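Local coordinates for D-mandelate dehydrogenase (Rhodotorula graminis, PDB 2W2K), which probably interconverts D-mandelate and its 2-keto acid with a nicotinamide cofactor, as a member of the D-isomer specific 2-hydroxyacid dehydrogenase family, at residues Arg5-Gly10 / Asp38-Ala43; Thr115-Leu120 / Val253-Gly258; Leu126-Leu131 / Ser221-Val226. All coordinates share one frame; numbering follows the deposited sequence.

Interaction 1: Arg5-Gly10 / Asp38-Ala43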
loop_
_atom_site.group_PDB
_atom_site.type_symbol
_atom_site.label_atom_id
_atom_site.label_comp_id
_atom_site.label_asym_id
_atom_site.label_seq_id
_atom_site.Cartn_x
_atom_site.Cartn_y
_atom_site.Cartn_z
ATOM N N ARG B 5 -39.110 -10.966 20.901
ATOM C CA ARG B 5 -39.064 -11.588 19.574
ATOM C C ARG B 5 -38.287 -10.678 18.581
ATOM O O ARG B 5 -38.479 -9.446 18.583
ATOM C CB ARG B 5 -40.515 -11.848 19.072
ATOM C CG ARG B 5 -41.401 -12.681 20.083
ATOM C CD ARG B 5 -42.854 -12.988 19.551
ATOM N NE ARG B 5 -42.868 -14.079 18.575
ATOM C CZ ARG B 5 -43.292 -14.018 17.307
ATOM N NH1 ARG B 5 -43.808 -12.902 16.788
ATOM N NH2 ARG B 5 -43.214 -15.110 16.550
ATOM N N VAL B 6 -37.401 -11.278 17.772
ATOM C CA VAL B 6 -36.458 -10.544 16.882
ATOM C C VAL B 6 -36.556 -11.038 15.419
ATOM O O VAL B 6 -36.327 -12.232 15.138
ATOM C CB VAL B 6 -34.977 -10.678 17.403
ATOM C CG1 VAL B 6 -33.968 -9.891 16.520
ATOM C CG2 VAL B 6 -34.857 -10.248 18.891
ATOM N N LEU B 7 -36.914 -10.133 14.489
ATOM C CA LEU B 7 -36.949 -10.470 13.059
ATOM C C LEU B 7 -35.514 -10.457 12.501
ATOM O O LEU B 7 -34.829 -9.446 12.626
ATOM C CB LEU B 7 -37.821 -9.450 12.276
ATOM C CG LEU B 7 -38.024 -9.790 10.777
ATOM C CD1 LEU B 7 -38.945 -11.001 10.647
ATOM C CD2 LEU B 7 -38.634 -8.593 10.045
ATOM N N LEU B 8 -35.103 -11.562 11.858
ATOM C CA LEU B 8 -33.765 -11.712 11.231
ATOM C C LEU B 8 -33.836 -11.426 9.737
ATOM O O LEU B 8 -34.525 -12.147 9.020
ATOM C CB LEU B 8 -33.232 -13.146 11.446
ATOM C CG LEU B 8 -31.901 -13.541 10.769
ATOM C CD1 LEU B 8 -30.747 -12.596 11.206
ATOM C CD2 LEU B 8 -31.533 -14.977 11.074
ATOM N N LEU B 9 -33.153 -10.361 9.280
ATOM C CA LEU B 9 -33.095 -9.996 7.861
ATOM C C LEU B 9 -31.915 -10.675 7.171
ATOM O O LEU B 9 -30.747 -10.271 7.339
ATOM C CB LEU B 9 -32.991 -8.468 7.657
ATOM C CG LEU B 9 -34.112 -7.509 8.060
ATOM C CD1 LEU B 9 -33.709 -6.054 7.657
ATOM C CD2 LEU B 9 -35.471 -7.889 7.455
ATOM N N GLY B 10 -32.216 -11.713 6.398
ATOM C CA GLY B 10 -31.163 -12.478 5.719
ATOM C C GLY B 10 -30.465 -13.537 6.570
ATOM O O GLY B 10 -31.046 -14.041 7.550
ATOM N N ASP B 38 -41.765 -5.980 -2.572
ATOM C CA ASP B 38 -43.230 -5.844 -2.554
ATOM C C ASP B 38 -43.872 -7.006 -1.771
ATOM O O ASP B 38 -44.880 -6.812 -1.074
ATOM C CB ASP B 38 -43.819 -5.750 -3.983
ATOM C CG ASP B 38 -43.781 -4.305 -4.567
ATOM O OD1 ASP B 38 -43.677 -3.287 -3.826
ATOM O OD2 ASP B 38 -43.876 -4.195 -5.799
ATOM N N GLY B 39 -43.290 -8.198 -1.903
ATOM C CA GLY B 39 -43.734 -9.387 -1.156
ATOM C C GLY B 39 -43.559 -9.266 0.366
ATOM O O GLY B 39 -44.399 -9.777 1.126
ATOM N N PHE B 40 -42.486 -8.586 0.798
ATOM C CA PHE B 40 -42.214 -8.275 2.240
ATOM C C PHE B 40 -43.217 -7.268 2.789
ATOM O O PHE B 40 -43.713 -7.426 3.909
ATOM C CB PHE B 40 -40.768 -7.748 2.410
ATOM C CG PHE B 40 -40.330 -7.496 3.861
ATOM C CD1 PHE B 40 -40.373 -8.512 4.834
ATOM C CD2 PHE B 40 -39.821 -6.259 4.220
ATOM C CE1 PHE B 40 -39.931 -8.270 6.162
ATOM C CE2 PHE B 40 -39.366 -5.989 5.543
ATOM C CZ PHE B 40 -39.433 -6.998 6.513
ATOM N N LYS B 41 -43.533 -6.226 2.011
ATOM C CA LYS B 41 -44.568 -5.267 2.445
ATOM C C LYS B 41 -45.903 -5.984 2.662
ATOM O O LYS B 41 -46.645 -5.663 3.603
ATOM C CB LYS B 41 -44.755 -4.106 1.442
ATOM C CG LYS B 41 -43.576 -3.127 1.357
ATOM C CD LYS B 41 -43.997 -1.778 0.676
ATOM C CE LYS B 41 -44.618 -2.004 -0.730
ATOM N NZ LYS B 41 -45.044 -0.707 -1.402
ATOM N N GLN B 42 -46.209 -6.956 1.794
ATOM C CA GLN B 42 -47.491 -7.661 1.858
ATOM C C GLN B 42 -47.535 -8.584 3.086
ATOM O O GLN B 42 -48.581 -8.732 3.733
ATOM C CB GLN B 42 -47.733 -8.461 0.573
ATOM C CG GLN B 42 -49.068 -9.227 0.557
ATOM C CD GLN B 42 -49.189 -10.238 -0.590
ATOM O OE1 GLN B 42 -50.298 -10.656 -0.942
ATOM N NE2 GLN B 42 -48.053 -10.638 -1.171
ATOM N N ALA B 43 -46.388 -9.183 3.393
ATOM C CA ALA B 43 -46.203 -10.017 4.603
ATOM C C ALA B 43 -46.470 -9.225 5.887
ATOM O O ALA B 43 -47.215 -9.700 6.770
ATOM C CB ALA B 43 -44.794 -10.626 4.604
#
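F40 is the hub of this contact: its ring reaches from helix 37-45 toward the chain at strand 5-8, where two leucines receive it. With CG anti to the backbone N (chi1 -176°), the first torsion carries the ring out from the helix toward the strand, and its far end, CE1 and CZ, arrives first. L7, on the strand, comes from the opposite direction and meets the ring at its edge, near the ring plane, with CD2 4.0 Å from F40 CZ. L9, just past the end of the strand, approaches differently. Its side chain crosses that of F40 at about a right angle, bringing L9 CD2 within 4.2 Å of F40 CZ, so the two methyls converge on the same corner of the ring. All three residues are buried, and the contact is purely van der Waals. A long, flat side chain suits the helix because the CA atoms of L9 and F40 are 10.8 Å apart, while branched leucines offer compact methyls on the strand side. L34, Y49 and L73 also touch F40, and L9 packs on W69 and I55. Helix 37-45 connects strand 28-31 to strand 54-57, with strand 5-8 lying between them in the sheet. This is a beta-alpha-beta crossover in the flavodoxin-like, five-stranded parallel sheet expected of the substrate-binding domain in this dehydrogenase family.

Interaction 2: Thr115-Leu120 / Val253-Gly258; sequences TATSDL and VNTARG
T117 and T255 form the closer half of this contact, their side chains sliding past each other in opposite directions. The methyl of T117 does the touching: T117 CG2 lies 4.1 Å from T255 OG1 and equally near T255 CB. It can do so because T117 CG2 stands anti to the backbone N, while T117 OG1 turns back to the helix and bonds to the carbonyl of G113, one turn earlier. Threonine thus suits the place: its hydroxyl is bonded back to the helix while its methyl faces T255. The second touch is looser, with L120 CD1 4.4 Å from T255 CG2; the leucine's length lets its end come near although its CB does not point at the loop. L120 also packs on D281, which, like T255 and A256, contacts NAD(+) in this protein, although none is bound to this chain. Beyond T255 the chain leaves the helix. A256 and R257 are partly exposed, and their backbone is shaped instead by N254: A256 N donates to N254 OD1 (3.0 Å, 157°), an Asx turn, and N254 ND2 reaches R257 O at 3.2 Å. The guanidinium of R257 bonds to the carbonyl of G90. The loop leaves the C-terminal end of strand 250-254, which lies between strands 223-226 and 275-280 in the parallel Rossmann sheet. Helix 114-130 extends the packing along its length through A121 and L124 against T255, and helix 173-185 adds I174 against T117.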
loop_
_atom_site.group_PDB
_atom_site.type_symbol
_atom_site.label_atom_id
_atom_site.label_comp_id
_atom_site.label_asym_id
_atom_site.label_seq_id
_atom_site.Cartn_x
_atom_site.Cartn_y
_atom_site.Cartn_z
ATOM N N THR B 115 -10.165 0.575 10.966
ATOM C CA THR B 115 -8.828 0.058 10.607
ATOM C C THR B 115 -8.786 -0.355 9.115
ATOM O O THR B 115 -7.866 0.042 8.375
ATOM C CB THR B 115 -8.413 -1.124 11.533
ATOM O OG1 THR B 115 -8.221 -0.620 12.877
ATOM C CG2 THR B 115 -7.103 -1.827 11.024
ATOM N N ALA B 116 -9.777 -1.147 8.685
ATOM C CA ALA B 116 -9.824 -1.625 7.288
ATOM C C ALA B 116 -9.903 -0.469 6.262
ATOM O O ALA B 116 -9.131 -0.451 5.307
ATOM C CB ALA B 116 -10.950 -2.668 7.071
ATOM N N THR B 117 -10.795 0.507 6.477
ATOM C CA THR B 117 -11.007 1.579 5.485
ATOM C C THR B 117 -9.773 2.494 5.403
ATOM O O THR B 117 -9.352 2.882 4.287
ATOM C CB THR B 117 -12.292 2.405 5.762
ATOM O OG1 THR B 117 -13.402 1.515 5.927
ATOM C CG2 THR B 117 -12.610 3.370 4.578
ATOM N N SER B 118 -9.187 2.824 6.562
ATOM C CA SER B 118 -7.942 3.656 6.568
ATOM C C SER B 118 -6.723 2.960 5.909
ATOM O O SER B 118 -5.930 3.626 5.209
ATOM C CB SER B 118 -7.599 4.202 7.970
ATOM O OG SER B 118 -7.314 3.159 8.918
ATOM N N ASP B 119 -6.562 1.648 6.148
ATOM C CA ASP B 119 -5.504 0.849 5.473
ATOM C C ASP B 119 -5.697 0.828 3.945
ATOM O O ASP B 119 -4.710 0.921 3.186
ATOM C CB ASP B 119 -5.514 -0.608 5.984
ATOM C CG ASP B 119 -4.798 -0.794 7.335
ATOM O OD1 ASP B 119 -4.142 0.163 7.824
ATOM O OD2 ASP B 119 -4.897 -1.919 7.909
ATOM N N LEU B 120 -6.949 0.666 3.478
ATOM C CA LEU B 120 -7.230 0.632 2.011
ATOM C C LEU B 120 -6.965 2.009 1.380
ATOM O O LEU B 120 -6.429 2.090 0.264
ATOM C CB LEU B 120 -8.671 0.121 1.694
ATOM C CG LEU B 120 -9.071 -0.338 0.259
ATOM C CD1 LEU B 120 -9.461 0.823 -0.673
ATOM C CD2 LEU B 120 -8.024 -1.261 -0.442
ATOM N N VAL B 253 -7.505 10.470 -4.200
ATOM C CA VAL B 253 -8.105 9.151 -3.833
ATOM C C VAL B 253 -9.483 9.327 -3.143
ATOM O O VAL B 253 -9.722 10.339 -2.452
ATOM C CB VAL B 253 -7.154 8.251 -2.951
ATOM C CG1 VAL B 253 -5.740 8.111 -3.596
ATOM C CG2 VAL B 253 -7.061 8.743 -1.533
ATOM N N ASN B 254 -10.378 8.349 -3.326
ATOM C CA ASN B 254 -11.725 8.392 -2.706
ATOM C C ASN B 254 -12.083 7.046 -2.060
ATOM O O ASN B 254 -12.096 6.006 -2.763
ATOM C CB ASN B 254 -12.796 8.811 -3.753
ATOM C CG ASN B 254 -14.181 9.102 -3.136
ATOM O OD1 ASN B 254 -14.344 9.212 -1.907
ATOM N ND2 ASN B 254 -15.183 9.267 -4.006
ATOM N N THR B 255 -12.361 7.067 -0.745
ATOM C CA THR B 255 -12.873 5.887 -0.025
ATOM C C THR B 255 -14.242 6.139 0.632
ATOM O O THR B 255 -14.729 5.294 1.397
ATOM C CB THR B 255 -11.871 5.355 1.038
ATOM O OG1 THR B 255 -11.598 6.386 2.019
ATOM C CG2 THR B 255 -10.549 4.910 0.358
ATOM N N ALA B 256 -14.859 7.284 0.305
ATOM C CA ALA B 256 -16.135 7.705 0.910
ATOM C C ALA B 256 -17.370 7.092 0.212
ATOM O O ALA B 256 -17.680 5.916 0.432
ATOM C CB ALA B 256 -16.188 9.257 0.988
ATOM N N ARG B 257 -18.081 7.866 -0.612
ATOM C CA ARG B 257 -19.073 7.293 -1.537
ATOM C C ARG B 257 -18.817 7.805 -2.971
ATOM O O ARG B 257 -18.255 8.895 -3.168
ATOM C CB ARG B 257 -20.518 7.604 -1.080
ATOM C CG ARG B 257 -20.988 6.838 0.180
ATOM C CD ARG B 257 -21.195 5.322 -0.071
ATOM N NE ARG B 257 -20.995 4.560 1.162
ATOM C CZ ARG B 257 -21.946 4.266 2.045
ATOM N NH1 ARG B 257 -23.202 4.659 1.846
ATOM N NH2 ARG B 257 -21.640 3.575 3.137
ATOM N N GLY B 258 -19.216 7.018 -3.968
ATOM C CA GLY B 258 -18.924 7.335 -5.387
ATOM C C GLY B 258 -19.340 8.740 -5.862
ATOM O O GLY B 258 -18.513 9.455 -6.440
#

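Interaction 3: Leu126-Leu131 / Ser221-Val226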
loop_
_atom_site.group_PDB
_atom_site.type_symbol
_atom_site.label_atom_id
_atom_site.label_comp_id
_atom_site.label_asym_id
_atom_site.label_seq_id
_atom_site.Cartn_x
_atom_site.Cartn_y
_atom_site.Cartn_z
ATOM N N LEU B 126 -0.258 5.051 -1.770
ATOM C CA LEU B 126 0.963 4.430 -2.296
ATOM C C LEU B 126 0.844 4.168 -3.813
ATOM O O LEU B 126 1.756 4.518 -4.568
ATOM C CB LEU B 126 1.319 3.147 -1.509
ATOM C CG LEU B 126 1.854 3.347 -0.073
ATOM C CD1 LEU B 126 1.647 2.096 0.828
ATOM C CD2 LEU B 126 3.328 3.782 -0.054
ATOM N N SER B 127 -0.277 3.589 -4.260
ATOM C CA SER B 127 -0.485 3.333 -5.704
ATOM C C SER B 127 -0.349 4.575 -6.616
ATOM O O SER B 127 0.319 4.510 -7.660
ATOM C CB SER B 127 -1.828 2.603 -5.960
ATOM O OG SER B 127 -1.916 2.180 -7.315
ATOM N N VAL B 128 -0.971 5.691 -6.228
ATOM C CA VAL B 128 -0.982 6.902 -7.079
ATOM C C VAL B 128 0.372 7.638 -7.102
ATOM O O VAL B 128 0.701 8.308 -8.104
ATOM C CB VAL B 128 -2.182 7.889 -6.756
ATOM C CG1 VAL B 128 -3.560 7.195 -6.986
ATOM C CG2 VAL B 128 -2.112 8.492 -5.342
ATOM N N PHE B 129 1.154 7.528 -6.023
ATOM C CA PHE B 129 2.500 8.126 -5.978
ATOM C C PHE B 129 3.522 7.296 -6.790
ATOM O O PHE B 129 4.409 7.867 -7.439
ATOM C CB PHE B 129 3.004 8.319 -4.527
ATOM C CG PHE B 129 2.657 9.682 -3.913
ATOM C CD1 PHE B 129 1.584 9.813 -3.023
ATOM C CD2 PHE B 129 3.445 10.827 -4.199
ATOM C CE1 PHE B 129 1.265 11.064 -2.440
ATOM C CE2 PHE B 129 3.139 12.084 -3.637
ATOM C CZ PHE B 129 2.041 12.210 -2.758
ATOM N N ARG B 130 3.362 5.968 -6.778
ATOM C CA ARG B 130 4.360 5.010 -7.339
ATOM C C ARG B 130 4.030 4.455 -8.749
ATOM O O ARG B 130 4.876 3.797 -9.388
ATOM C CB ARG B 130 4.570 3.867 -6.318
ATOM C CG ARG B 130 5.085 4.385 -4.919
ATOM C CD ARG B 130 6.464 5.192 -5.010
ATOM N NE ARG B 130 7.478 4.284 -5.557
ATOM C CZ ARG B 130 8.202 3.427 -4.840
ATOM N NH1 ARG B 130 8.130 3.415 -3.494
ATOM N NH2 ARG B 130 9.005 2.562 -5.478
ATOM N N LEU B 131 2.810 4.747 -9.224
ATOM C CA LEU B 131 2.265 4.210 -10.496
ATOM C C LEU B 131 2.264 2.654 -10.521
ATOM O O LEU B 131 2.588 2.020 -11.531
ATOM C CB LEU B 131 2.985 4.839 -11.735
ATOM C CG LEU B 131 3.073 6.386 -11.674
ATOM C CD1 LEU B 131 3.932 6.952 -12.807
ATOM C CD2 LEU B 131 1.667 7.028 -11.644
ATOM N N SER B 221 -2.296 20.961 -1.989
ATOM C CA SER B 221 -2.103 19.485 -1.902
ATOM C C SER B 221 -1.259 18.843 -3.020
ATOM O O SER B 221 -1.339 19.256 -4.177
ATOM C CB SER B 221 -3.475 18.779 -1.839
ATOM O OG SER B 221 -4.276 19.298 -0.778
ATOM N N ASP B 222 -0.481 17.819 -2.662
ATOM C CA ASP B 222 0.146 16.917 -3.643
ATOM C C ASP B 222 -0.731 15.677 -3.893
ATOM O O ASP B 222 -0.807 15.170 -5.032
ATOM C CB ASP B 222 1.563 16.519 -3.190
ATOM C CG ASP B 222 2.523 17.728 -3.130
ATOM O OD1 ASP B 222 2.775 18.339 -4.197
ATOM O OD2 ASP B 222 3.015 18.049 -2.026
ATOM N N CYS B 223 -1.402 15.204 -2.838
ATOM C CA CYS B 223 -2.461 14.183 -2.973
ATOM C C CYS B 223 -3.656 14.562 -2.075
ATOM O O CYS B 223 -3.478 14.801 -0.869
ATOM C CB CYS B 223 -1.924 12.797 -2.565
ATOM S SG CYS B 223 -3.083 11.375 -2.858
ATOM N N VAL B 224 -4.859 14.593 -2.650
ATOM C CA VAL B 224 -6.107 14.822 -1.874
ATOM C C VAL B 224 -6.723 13.480 -1.396
ATOM O O VAL B 224 -6.776 12.519 -2.180
ATOM C CB VAL B 224 -7.137 15.654 -2.703
ATOM C CG1 VAL B 224 -8.531 15.702 -2.031
ATOM C CG2 VAL B 224 -6.623 17.096 -2.942
ATOM N N SER B 225 -7.172 13.417 -0.126
ATOM C CA SER B 225 -7.902 12.232 0.396
ATOM C C SER B 225 -9.336 12.616 0.763
ATOM O O SER B 225 -9.551 13.435 1.683
ATOM C CB SER B 225 -7.202 11.610 1.623
ATOM O OG SER B 225 -7.971 10.552 2.214
ATOM N N VAL B 226 -10.304 12.037 0.043
ATOM C CA VAL B 226 -11.759 12.301 0.291
ATOM C C VAL B 226 -12.336 11.319 1.332
ATOM O O VAL B 226 -12.407 10.111 1.080
ATOM C CB VAL B 226 -12.599 12.267 -1.049
ATOM C CG1 VAL B 226 -14.098 12.619 -0.801
ATOM C CG2 VAL B 226 -11.985 13.220 -2.131
#
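V128 and F129, in the last turn of helix 114-130, pack on C223 in a buried, apolar helix-on-sheet contact of the Rossmann domain, at the start of strand 223-226, that includes a Cys sulfur-aromatic pair. The closest approach is between carbons: F129 CE1 lies 3.6 Å from C223 CB. The phenylalanine gets there although its CB does not point at the strand, since the ring swings across with chi1 at -91°, well off the usual staggered angle. Its tip continues to the neighbouring residue, F129 CZ standing 4.4 Å from D222 CB. The sulfur goes the other way. With SG anti to the backbone N (chi1 -174°), it is carried to the valine, where C223 SG rests 3.9 Å from V128 CG2. Its position relative to F129 is oblique, 5.5 Å from the ring centroid and 57° off the ring normal. Cysteine fits here because it is short and unbranched, so its CB can meet F129 while its SG meets V128; beta-branched valine holds a methyl, CG2, close to the backbone, where it meets the sulfur. D222 contributes only its methylene, for its carboxylate leads away from the helix and accepts from the backbone N of V165 through OD2. Around the pair, V128 also packs on V253 and R251 of the adjoining strand 250-254, and F129 on M188 and R251. At the helix end, R130 hydrogen-bonds to the backbone of a neighbouring subunit. Chemically, then, the contact rests on dispersion between carbon and a polarisable sulfur. The oblique sulfur-aromatic geometry probably adds little directional preference, and OD2 and the backbone O of D222 find their partners, V165 and R251, outside this apolar patch.

How the interactions relate
Interaction 1 lies apart, in the flavodoxin-like sheet, with its centre about 32 Å from that of interaction 2 and about 44 Å from that of interaction 3; it closes first along the chain. Interactions 2 and 3, with centres about 13 Å apart, both use helix 114-130, one near its start and the other at its end. Their strands, 250-254 and 223-226, are neighbours in the seven-stranded Rossmann sheet, and backbone bonds probably link V253 to V224 and V226. Interaction 3 is nested in the loop closed by interaction 2. One helix thus runs from the NAD(+)-site loop, after one strand's C-terminal end, to the start of its neighbour, while interaction 1, in the other domain, touches neither contact.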